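Local coordinates for malonyl CoA:acyl carrier protein malonyltransferase (Streptomyces coelicolor, PDB 1NM2), which probably transfers the malonyl group from malonyl-CoA to holo-acyl carrier protein, a step that supplies fatty acid biosynthesis, at residues A[104-115]-A[220-229]; A[34-45]-A[59-70]. All blocks are in the same frame, centred on the assembly; numbering follows the deposited sequence.

Interaction 1: A[104-115]-A[220-229]; sequences AAVFAGVLDDTA and LTPADPKVTY
Ala108 and Val110 meet the extended chain 220-229 where helix 100-107 ends in a Schellman motif, with Gly109 at positive phi, in the alpha/beta hydrolase-like core of the acyltransferase. Two backbone bonds show how a helix terminus can be stitched to a passing chain. Lys226 N gives a nearly straight bond to Ala108 O (2.7 Å, 175° at the hydrogen), and Ala223 N donates to Val110 O at 2.9 Å. The Val110 side chain packs against the same stretch of chain. Its CB lies 3.7 Å from Ala223 O; CG1, anti to the backbone N (chi1 176°), meets that same oxygen and Pro222 CB, while CG2 turns to Pro225 CB at 3.8 Å. Farther along, the Leu111 and Leu220 side chains cross at about a right angle, Leu111 CD2 touching Leu220 CD1 and Pro222 CB. At the other end Tyr229, on the short strand at the edge of the parallel sheet, sets its ring edge against the helix backbone, CE1 lying 3.7 Å from Ala105 N; its hydroxyl is bonded to Glu101 O. Asp112 caps helix 113-132 by accepting from Ala115 N, and Ala115 CB then presses on Leu220 CD2 at a tight 3.5 Å.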
loop_
_atom_site.group_PDB
_atom_site.type_symbol
_atom_site.label_atom_id
_atom_site.label_comp_id
_atom_site.label_asym_id
_atom_site.label_seq_id
_atom_site.Cartn_x
_atom_site.Cartn_y
_atom_site.Cartn_z
ATOM N N ALA A 104 7.050 -3.151 2.476
ATOM C CA ALA A 104 8.223 -2.356 2.822
ATOM C C ALA A 104 8.921 -2.884 4.075
ATOM O O ALA A 104 10.125 -2.701 4.236
ATOM C CB ALA A 104 7.822 -0.896 3.029
ATOM N N ALA A 105 8.161 -3.518 4.964
ATOM C CA ALA A 105 8.732 -4.076 6.187
ATOM C C ALA A 105 9.685 -5.215 5.822
ATOM O O ALA A 105 10.676 -5.462 6.518
ATOM C CB ALA A 105 7.624 -4.589 7.102
ATOM N N VAL A 106 9.370 -5.912 4.736
ATOM C CA VAL A 106 10.209 -7.004 4.267
ATOM C C VAL A 106 11.502 -6.400 3.716
ATOM O O VAL A 106 12.599 -6.855 4.049
ATOM C CB VAL A 106 9.487 -7.838 3.166
ATOM C CG1 VAL A 106 10.410 -8.940 2.646
ATOM C CG2 VAL A 106 8.209 -8.457 3.735
ATOM N N PHE A 107 11.381 -5.358 2.896
ATOM C CA PHE A 107 12.564 -4.707 2.336
ATOM C C PHE A 107 13.506 -4.189 3.422
ATOM O O PHE A 107 14.722 -4.224 3.255
ATOM C CB PHE A 107 12.182 -3.530 1.425
ATOM C CG PHE A 107 11.269 -3.901 0.292
ATOM C CD1 PHE A 107 11.231 -5.207 -0.198
ATOM C CD2 PHE A 107 10.447 -2.941 -0.292
ATOM C CE1 PHE A 107 10.384 -5.548 -1.251
ATOM C CE2 PHE A 107 9.599 -3.276 -1.347
ATOM C CZ PHE A 107 9.569 -4.582 -1.824
ATOM N N ALA A 108 12.949 -3.707 4.531
ATOM C CA ALA A 108 13.768 -3.177 5.625
ATOM C C ALA A 108 14.256 -4.261 6.581
ATOM O O ALA A 108 14.949 -3.968 7.554
ATOM C CB ALA A 108 12.988 -2.108 6.403
ATOM N N GLY A 109 13.887 -5.508 6.316
ATOM C CA GLY A 109 14.324 -6.601 7.171
ATOM C C GLY A 109 13.616 -6.695 8.509
ATOM O O GLY A 109 14.121 -7.322 9.444
ATOM N N VAL A 110 12.449 -6.071 8.613
ATOM C CA VAL A 110 11.680 -6.101 9.853
ATOM C C VAL A 110 10.987 -7.444 9.986
ATOM O O VAL A 110 10.941 -8.031 11.068
ATOM C CB VAL A 110 10.612 -4.989 9.874
ATOM C CG1 VAL A 110 9.768 -5.101 11.140
ATOM C CG2 VAL A 110 11.288 -3.624 9.805
ATOM N N LEU A 111 10.449 -7.921 8.868
ATOM C CA LEU A 111 9.753 -9.196 8.815
ATOM C C LEU A 111 10.250 -9.983 7.611
ATOM O O LEU A 111 10.594 -9.395 6.581
ATOM C CB LEU A 111 8.247 -8.977 8.648
ATOM C CG LEU A 111 7.467 -8.180 9.687
ATOM C CD1 LEU A 111 6.045 -7.992 9.173
ATOM C CD2 LEU A 111 7.472 -8.903 11.027
ATOM N N ASP A 112 10.288 -11.305 7.733
ATOM C CA ASP A 112 10.701 -12.133 6.609
ATOM C C ASP A 112 9.447 -12.259 5.741
ATOM O O ASP A 112 8.339 -11.970 6.204
ATOM C CB ASP A 112 11.199 -13.499 7.094
ATOM C CG ASP A 112 10.184 -14.224 7.936
ATOM O OD1 ASP A 112 9.191 -14.727 7.374
ATOM O OD2 ASP A 112 10.377 -14.285 9.168
ATOM N N ASP A 113 9.600 -12.677 4.491
ATOM C CA ASP A 113 8.440 -12.749 3.607
ATOM C C ASP A 113 7.259 -13.609 4.055
ATOM O O ASP A 113 6.125 -13.135 4.037
ATOM C CB ASP A 113 8.875 -13.144 2.192
ATOM C CG ASP A 113 9.610 -14.447 2.157
ATOM O OD1 ASP A 113 9.941 -14.960 3.246
ATOM O OD2 ASP A 113 9.860 -14.954 1.044
ATOM N N THR A 114 7.497 -14.848 4.469
ATOM C CA THR A 114 6.388 -15.708 4.889
ATOM C C THR A 114 5.618 -15.117 6.067
ATOM O O THR A 114 4.393 -15.209 6.119
ATOM C CB THR A 114 6.861 -17.139 5.267
ATOM O OG1 THR A 114 7.547 -17.112 6.527
ATOM C CG2 THR A 114 7.793 -17.681 4.197
ATOM N N ALA A 115 6.333 -14.519 7.014
ATOM C CA ALA A 115 5.688 -13.910 8.170
ATOM C C ALA A 115 4.841 -12.719 7.718
ATOM O O ALA A 115 3.758 -12.468 8.254
ATOM C CB ALA A 115 6.744 -13.447 9.175
ATOM N N LEU A 220 4.575 -13.174 15.631
ATOM C CA LEU A 220 5.744 -12.589 14.992
ATOM C C LEU A 220 6.743 -12.001 15.976
ATOM O O LEU A 220 6.395 -11.617 17.094
ATOM C CB LEU A 220 5.314 -11.489 14.017
ATOM C CG LEU A 220 4.294 -11.873 12.943
ATOM C CD1 LEU A 220 3.947 -10.649 12.111
ATOM C CD2 LEU A 220 4.865 -12.979 12.067
ATOM N N THR A 221 7.992 -11.946 15.536
ATOM C CA THR A 221 9.078 -11.371 16.311
ATOM C C THR A 221 9.788 -10.477 15.302
ATOM O O THR A 221 10.675 -10.925 14.576
ATOM C CB THR A 221 10.054 -12.446 16.816
ATOM O OG1 THR A 221 9.346 -13.388 17.632
ATOM C CG2 THR A 221 11.159 -11.809 17.644
ATOM N N PRO A 222 9.380 -9.200 15.226
ATOM C CA PRO A 222 9.954 -8.219 14.305
ATOM C C PRO A 222 11.365 -7.772 14.657
ATOM O O PRO A 222 11.696 -7.587 15.827
ATOM C CB PRO A 222 8.962 -7.068 14.381
ATOM C CG PRO A 222 8.557 -7.098 15.811
ATOM C CD PRO A 222 8.325 -8.579 16.047
ATOM N N ALA A 223 12.195 -7.605 13.635
ATOM C CA ALA A 223 13.557 -7.143 13.840
ATOM C C ALA A 223 13.595 -5.643 13.554
ATOM O O ALA A 223 12.710 -5.110 12.880
ATOM C CB ALA A 223 14.508 -7.873 12.903
ATOM N N ASP A 224 14.605 -4.962 14.080
ATOM C CA ASP A 224 14.750 -3.537 13.836
ATOM C C ASP A 224 15.039 -3.338 12.354
ATOM O O ASP A 224 15.745 -4.132 11.740
ATOM C CB ASP A 224 15.893 -2.964 14.679
ATOM C CG ASP A 224 15.507 -2.793 16.136
ATOM O OD1 ASP A 224 16.395 -2.498 16.962
ATOM O OD2 ASP A 224 14.308 -2.948 16.452
ATOM N N PRO A 225 14.479 -2.282 11.753
ATOM C CA PRO A 225 14.717 -2.034 10.327
ATOM C C PRO A 225 16.194 -1.788 10.017
ATOM O O PRO A 225 16.871 -1.056 10.736
ATOM C CB PRO A 225 13.846 -0.811 10.040
ATOM C CG PRO A 225 13.813 -0.096 11.361
ATOM C CD PRO A 225 13.637 -1.228 12.344
ATOM N N LYS A 226 16.688 -2.409 8.949
ATOM C CA LYS A 226 18.089 -2.256 8.551
ATOM C C LYS A 226 18.229 -1.100 7.567
ATOM O O LYS A 226 19.336 -0.658 7.257
ATOM C CB LYS A 226 18.594 -3.548 7.904
ATOM C CG LYS A 226 18.496 -4.765 8.806
ATOM C CD LYS A 226 18.888 -6.038 8.066
ATOM C CE LYS A 226 18.675 -7.273 8.937
ATOM N NZ LYS A 226 19.009 -8.546 8.219
ATOM N N VAL A 227 17.089 -0.633 7.071
ATOM C CA VAL A 227 17.032 0.476 6.131
ATOM C C VAL A 227 15.976 1.431 6.679
ATOM O O VAL A 227 15.021 0.993 7.325
ATOM C CB VAL A 227 16.595 -0.001 4.731
ATOM C CG1 VAL A 227 16.687 1.143 3.740
ATOM C CG2 VAL A 227 17.458 -1.176 4.283
ATOM N N THR A 228 16.148 2.726 6.433
ATOM C CA THR A 228 15.196 3.720 6.915
ATOM C C THR A 228 13.776 3.344 6.488
ATOM O O THR A 228 13.502 3.164 5.302
ATOM C CB THR A 228 15.538 5.115 6.371
ATOM O OG1 THR A 228 16.877 5.460 6.756
ATOM C CG2 THR A 228 14.573 6.153 6.929
ATOM N N TYR A 229 12.882 3.225 7.464
ATOM C CA TYR A 229 11.491 2.853 7.211
ATOM C C TYR A 229 10.561 4.040 7.495
ATOM O O TYR A 229 10.455 4.491 8.635
ATOM C CB TYR A 229 11.113 1.667 8.105
ATOM C CG TYR A 229 9.707 1.155 7.894
ATOM C CD1 TYR A 229 9.446 0.125 6.992
ATOM C CD2 TYR A 229 8.630 1.726 8.574
ATOM C CE1 TYR A 229 8.143 -0.325 6.772
ATOM C CE2 TYR A 229 7.331 1.290 8.359
ATOM C CZ TYR A 229 7.095 0.266 7.458
ATOM O OH TYR A 229 5.804 -0.146 7.231
#

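Interaction 2: A[34-45]-A[59-70]; sequences WSDAIGLDLAHF and VAQPLLVAAGIL
Phe45 lies across Val59, whose CG1 stands over one face of the ring, 3.8 Å from its centroid and 26° off the normal: a CH-pi contact. The opposite face is covered by His44 CD2, so the ring is sandwiched. Val59 CG2 reaches the same ring near CE2 and CZ. Beside this pair, Leu63 CD2 packs on Phe45 O, and Leu42 drives its two methyls into helix 57-75, CD1 against Ala66 CB at 4.0 Å and CD2 against the Leu63 backbone. Pro62, at the kink of that helix, receives Leu40 CD2 on its CG (3.7 Å) and Ile38 CD1 on its CB. At the far end the six-membered ring of Trp34 takes Ala66 CB at CE3 (3.7 Å) and Ile69 CG2 at CH2. A second shell lies behind Phe45: Asp41 caps helix 42-47 through OD2, which His44 N approaches from above the carboxylate plane, and His44 NE2 in turn bonds Glu53. With no hydrogen bond across it, the whole is an apolar helix-packing interface in this acyltransferase, the end of helix 27-38 and the short helix 42-47, joined by the turn Gly39-Asp41, laid against one long, kinked helix.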
loop_
_atom_site.group_PDB
_atom_site.type_symbol
_atom_site.label_atom_id
_atom_site.label_comp_id
_atom_site.label_asym_id
_atom_site.label_seq_id
_atom_site.Cartn_x
_atom_site.Cartn_y
_atom_site.Cartn_z
ATOM N N TRP A 34 4.632 -19.900 -0.923
ATOM C CA TRP A 34 3.888 -18.877 -0.191
ATOM C C TRP A 34 2.417 -19.272 -0.157
ATOM O O TRP A 34 1.772 -19.215 0.892
ATOM C CB TRP A 34 4.027 -17.504 -0.857
ATOM C CG TRP A 34 5.409 -16.915 -0.801
ATOM C CD1 TRP A 34 6.383 -17.181 0.124
ATOM C CD2 TRP A 34 5.936 -15.898 -1.655
ATOM N NE1 TRP A 34 7.482 -16.385 -0.104
ATOM C CE2 TRP A 34 7.232 -15.588 -1.189
ATOM C CE3 TRP A 34 5.435 -15.211 -2.771
ATOM C CZ2 TRP A 34 8.036 -14.621 -1.799
ATOM C CZ3 TRP A 34 6.235 -14.250 -3.376
ATOM C CH2 TRP A 34 7.521 -13.965 -2.889
ATOM N N SER A 35 1.892 -19.677 -1.312
ATOM C CA SER A 35 0.500 -20.090 -1.410
ATOM C C SER A 35 0.180 -21.182 -0.389
ATOM O O SER A 35 -0.843 -21.113 0.299
ATOM C CB SER A 35 0.189 -20.586 -2.830
ATOM O OG SER A 35 0.329 -19.537 -3.780
ATOM N N ASP A 36 1.051 -22.184 -0.287
ATOM C CA ASP A 36 0.829 -23.266 0.671
ATOM C C ASP A 36 0.861 -22.750 2.103
ATOM O O ASP A 36 0.126 -23.235 2.960
ATOM C CB ASP A 36 1.884 -24.372 0.531
ATOM C CG ASP A 36 1.824 -25.082 -0.806
ATOM O OD1 ASP A 36 0.729 -25.174 -1.398
ATOM O OD2 ASP A 36 2.880 -25.568 -1.261
ATOM N N ALA A 37 1.707 -21.759 2.361
ATOM C CA ALA A 37 1.825 -21.210 3.707
ATOM C C ALA A 37 0.612 -20.406 4.166
ATOM O O ALA A 37 0.267 -20.427 5.347
ATOM C CB ALA A 37 3.080 -20.355 3.814
ATOM N N ILE A 38 -0.041 -19.703 3.245
ATOM C CA ILE A 38 -1.192 -18.882 3.618
ATOM C C ILE A 38 -2.537 -19.427 3.150
ATOM O O ILE A 38 -3.571 -18.773 3.325
ATOM C CB ILE A 38 -1.043 -17.430 3.082
ATOM C CG1 ILE A 38 -1.067 -17.429 1.549
ATOM C CG2 ILE A 38 0.250 -16.816 3.603
ATOM C CD1 ILE A 38 -1.047 -16.038 0.933
ATOM N N GLY A 39 -2.519 -20.614 2.551
ATOM C CA GLY A 39 -3.743 -21.231 2.076
ATOM C C GLY A 39 -4.475 -20.454 1.001
ATOM O O GLY A 39 -5.698 -20.316 1.056
ATOM N N LEU A 40 -3.733 -19.943 0.019
ATOM C CA LEU A 40 -4.331 -19.180 -1.072
ATOM C C LEU A 40 -3.487 -19.354 -2.337
ATOM O O LEU A 40 -2.271 -19.188 -2.304
ATOM C CB LEU A 40 -4.404 -17.697 -0.691
ATOM C CG LEU A 40 -5.267 -16.783 -1.565
ATOM C CD1 LEU A 40 -6.733 -17.194 -1.446
ATOM C CD2 LEU A 40 -5.093 -15.335 -1.116
ATOM N N ASP A 41 -4.137 -19.685 -3.449
ATOM C CA ASP A 41 -3.435 -19.898 -4.712
ATOM C C ASP A 41 -3.049 -18.570 -5.362
ATOM O O ASP A 41 -3.729 -18.082 -6.266
ATOM C CB ASP A 41 -4.319 -20.723 -5.654
ATOM C CG ASP A 41 -3.577 -21.202 -6.891
ATOM O OD1 ASP A 41 -4.132 -22.060 -7.605
ATOM O OD2 ASP A 41 -2.453 -20.721 -7.159
ATOM N N LEU A 42 -1.947 -17.994 -4.893
ATOM C CA LEU A 42 -1.468 -16.713 -5.406
ATOM C C LEU A 42 -1.242 -16.703 -6.912
ATOM O O LEU A 42 -1.560 -15.722 -7.575
ATOM C CB LEU A 42 -0.180 -16.312 -4.681
ATOM C CG LEU A 42 -0.330 -16.047 -3.179
ATOM C CD1 LEU A 42 1.047 -15.938 -2.532
ATOM C CD2 LEU A 42 -1.145 -14.769 -2.953
ATOM N N ALA A 43 -0.695 -17.789 -7.450
ATOM C CA ALA A 43 -0.441 -17.880 -8.884
ATOM C C ALA A 43 -1.739 -17.729 -9.681
ATOM O O ALA A 43 -1.782 -17.020 -10.687
ATOM C CB ALA A 43 0.239 -19.220 -9.221
ATOM N N HIS A 44 -2.798 -18.386 -9.232
ATOM C CA HIS A 44 -4.076 -18.290 -9.927
ATOM C C HIS A 44 -4.628 -16.863 -9.932
ATOM O O HIS A 44 -5.032 -16.343 -10.974
ATOM C CB HIS A 44 -5.119 -19.204 -9.281
ATOM C CG HIS A 44 -6.522 -18.912 -9.723
ATOM N ND1 HIS A 44 -6.990 -19.235 -10.979
ATOM C CD2 HIS A 44 -7.540 -18.275 -9.095
ATOM C CE1 HIS A 44 -8.234 -18.809 -11.106
ATOM N NE2 HIS A 44 -8.591 -18.224 -9.977
ATOM N N PHE A 45 -4.657 -16.234 -8.766
ATOM C CA PHE A 45 -5.199 -14.886 -8.673
ATOM C C PHE A 45 -4.362 -13.843 -9.400
ATOM O O PHE A 45 -4.872 -12.799 -9.791
ATOM C CB PHE A 45 -5.396 -14.499 -7.208
ATOM C CG PHE A 45 -6.484 -15.280 -6.528
ATOM C CD1 PHE A 45 -6.176 -16.302 -5.636
ATOM C CD2 PHE A 45 -7.820 -15.017 -6.813
ATOM C CE1 PHE A 45 -7.184 -17.056 -5.035
ATOM C CE2 PHE A 45 -8.837 -15.762 -6.222
ATOM C CZ PHE A 45 -8.519 -16.786 -5.330
ATOM N N VAL A 59 -8.017 -11.358 -0.897
ATOM C CA VAL A 59 -7.129 -11.871 -1.934
ATOM C C VAL A 59 -6.139 -10.790 -2.376
ATOM O O VAL A 59 -4.935 -11.031 -2.462
ATOM C CB VAL A 59 -7.931 -12.340 -3.185
ATOM C CG1 VAL A 59 -6.980 -12.625 -4.349
ATOM C CG2 VAL A 59 -8.729 -13.597 -2.857
ATOM N N ALA A 60 -6.654 -9.592 -2.640
ATOM C CA ALA A 60 -5.822 -8.489 -3.102
ATOM C C ALA A 60 -4.623 -8.160 -2.217
ATOM O O ALA A 60 -3.521 -7.946 -2.722
ATOM C CB ALA A 60 -6.676 -7.235 -3.298
ATOM N N GLN A 61 -4.825 -8.117 -0.905
ATOM C CA GLN A 61 -3.719 -7.774 -0.018
ATOM C C GLN A 61 -2.522 -8.727 -0.107
ATOM O O GLN A 61 -1.406 -8.285 -0.381
ATOM C CB GLN A 61 -4.237 -7.608 1.421
ATOM C CG GLN A 61 -5.192 -6.417 1.520
ATOM C CD GLN A 61 -5.475 -5.961 2.932
ATOM O OE1 GLN A 61 -4.634 -6.090 3.818
ATOM N NE2 GLN A 61 -6.656 -5.390 3.141
ATOM N N PRO A 62 -2.725 -10.040 0.111
ATOM C CA PRO A 62 -1.560 -10.933 0.009
ATOM C C PRO A 62 -0.964 -10.991 -1.403
ATOM O O PRO A 62 0.243 -11.147 -1.567
ATOM C CB PRO A 62 -2.108 -12.287 0.469
ATOM C CG PRO A 62 -3.581 -12.197 0.168
ATOM C CD PRO A 62 -3.906 -10.772 0.595
ATOM N N LEU A 63 -1.810 -10.877 -2.420
ATOM C CA LEU A 63 -1.337 -10.902 -3.800
ATOM C C LEU A 63 -0.397 -9.725 -4.066
ATOM O O LEU A 63 0.648 -9.884 -4.694
ATOM C CB LEU A 63 -2.521 -10.846 -4.769
ATOM C CG LEU A 63 -2.199 -10.788 -6.267
ATOM C CD1 LEU A 63 -1.346 -11.988 -6.680
ATOM C CD2 LEU A 63 -3.513 -10.788 -7.054
ATOM N N LEU A 64 -0.778 -8.542 -3.593
ATOM C CA LEU A 64 0.039 -7.347 -3.781
ATOM C C LEU A 64 1.389 -7.476 -3.086
ATOM O O LEU A 64 2.416 -7.083 -3.640
ATOM C CB LEU A 64 -0.697 -6.107 -3.249
ATOM C CG LEU A 64 -1.809 -5.566 -4.154
ATOM C CD1 LEU A 64 -2.682 -4.582 -3.397
ATOM C CD2 LEU A 64 -1.172 -4.909 -5.369
ATOM N N VAL A 65 1.389 -8.029 -1.876
ATOM C CA VAL A 65 2.629 -8.187 -1.118
ATOM C C VAL A 65 3.574 -9.179 -1.802
ATOM O O VAL A 65 4.777 -8.928 -1.916
ATOM C CB VAL A 65 2.343 -8.647 0.335
ATOM C CG1 VAL A 65 3.651 -8.880 1.079
ATOM C CG2 VAL A 65 1.519 -7.573 1.076
ATOM N N ALA A 66 3.028 -10.297 -2.269
ATOM C CA ALA A 66 3.838 -11.299 -2.952
ATOM C C ALA A 66 4.439 -10.709 -4.220
ATOM O O ALA A 66 5.585 -10.999 -4.564
ATOM C CB ALA A 66 2.992 -12.520 -3.295
ATOM N N ALA A 67 3.664 -9.886 -4.919
ATOM C CA ALA A 67 4.143 -9.257 -6.150
ATOM C C ALA A 67 5.308 -8.311 -5.855
ATOM O O ALA A 67 6.301 -8.294 -6.583
ATOM C CB ALA A 67 3.005 -8.487 -6.827
ATOM N N GLY A 68 5.170 -7.530 -4.788
ATOM C CA GLY A 68 6.207 -6.587 -4.401
ATOM C C GLY A 68 7.489 -7.270 -3.963
ATOM O O GLY A 68 8.591 -6.867 -4.358
ATOM N N ILE A 69 7.354 -8.304 -3.142
ATOM C CA ILE A 69 8.517 -9.043 -2.670
ATOM C C ILE A 69 9.197 -9.737 -3.848
ATOM O O ILE A 69 10.426 -9.730 -3.962
ATOM C CB ILE A 69 8.126 -10.117 -1.636
ATOM C CG1 ILE A 69 7.539 -9.452 -0.386
ATOM C CG2 ILE A 69 9.344 -10.948 -1.270
ATOM C CD1 ILE A 69 6.963 -10.420 0.616
ATOM N N LEU A 70 8.389 -10.325 -4.724
ATOM C CA LEU A 70 8.902 -11.035 -5.886
ATOM C C LEU A 70 9.637 -10.127 -6.873
ATOM O O LEU A 70 10.732 -10.463 -7.327
ATOM C CB LEU A 70 7.757 -11.759 -6.611
ATOM C CG LEU A 70 8.140 -12.792 -7.677
ATOM C CD1 LEU A 70 8.884 -13.960 -7.020
ATOM C CD2 LEU A 70 6.885 -13.298 -8.373
#

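Interaction 2 closes before interaction 1 opens, so the two follow in series along the chain, with centres about 18 Å apart, each about 15 Å from the centre of the chain. Interaction 2 is local, its segments 14 residues apart, and almost wholly helical; interaction 1 spans 105 residues and brings a late chain section, ending in edge strand 228-229 of the parallel sheet, back to helix 100-107. They touch directly: Asp113 OD2 and Trp34 NE1 form a probable hydrogen bond at 3.0 Å, and Val106 and Asp113 pack on Ile69. Helix 57-75 thus links helices 27-38 and 42-47 to helix 100-107, which follows a probable GxSxG nucleophile elbow, within one acyltransferase domain.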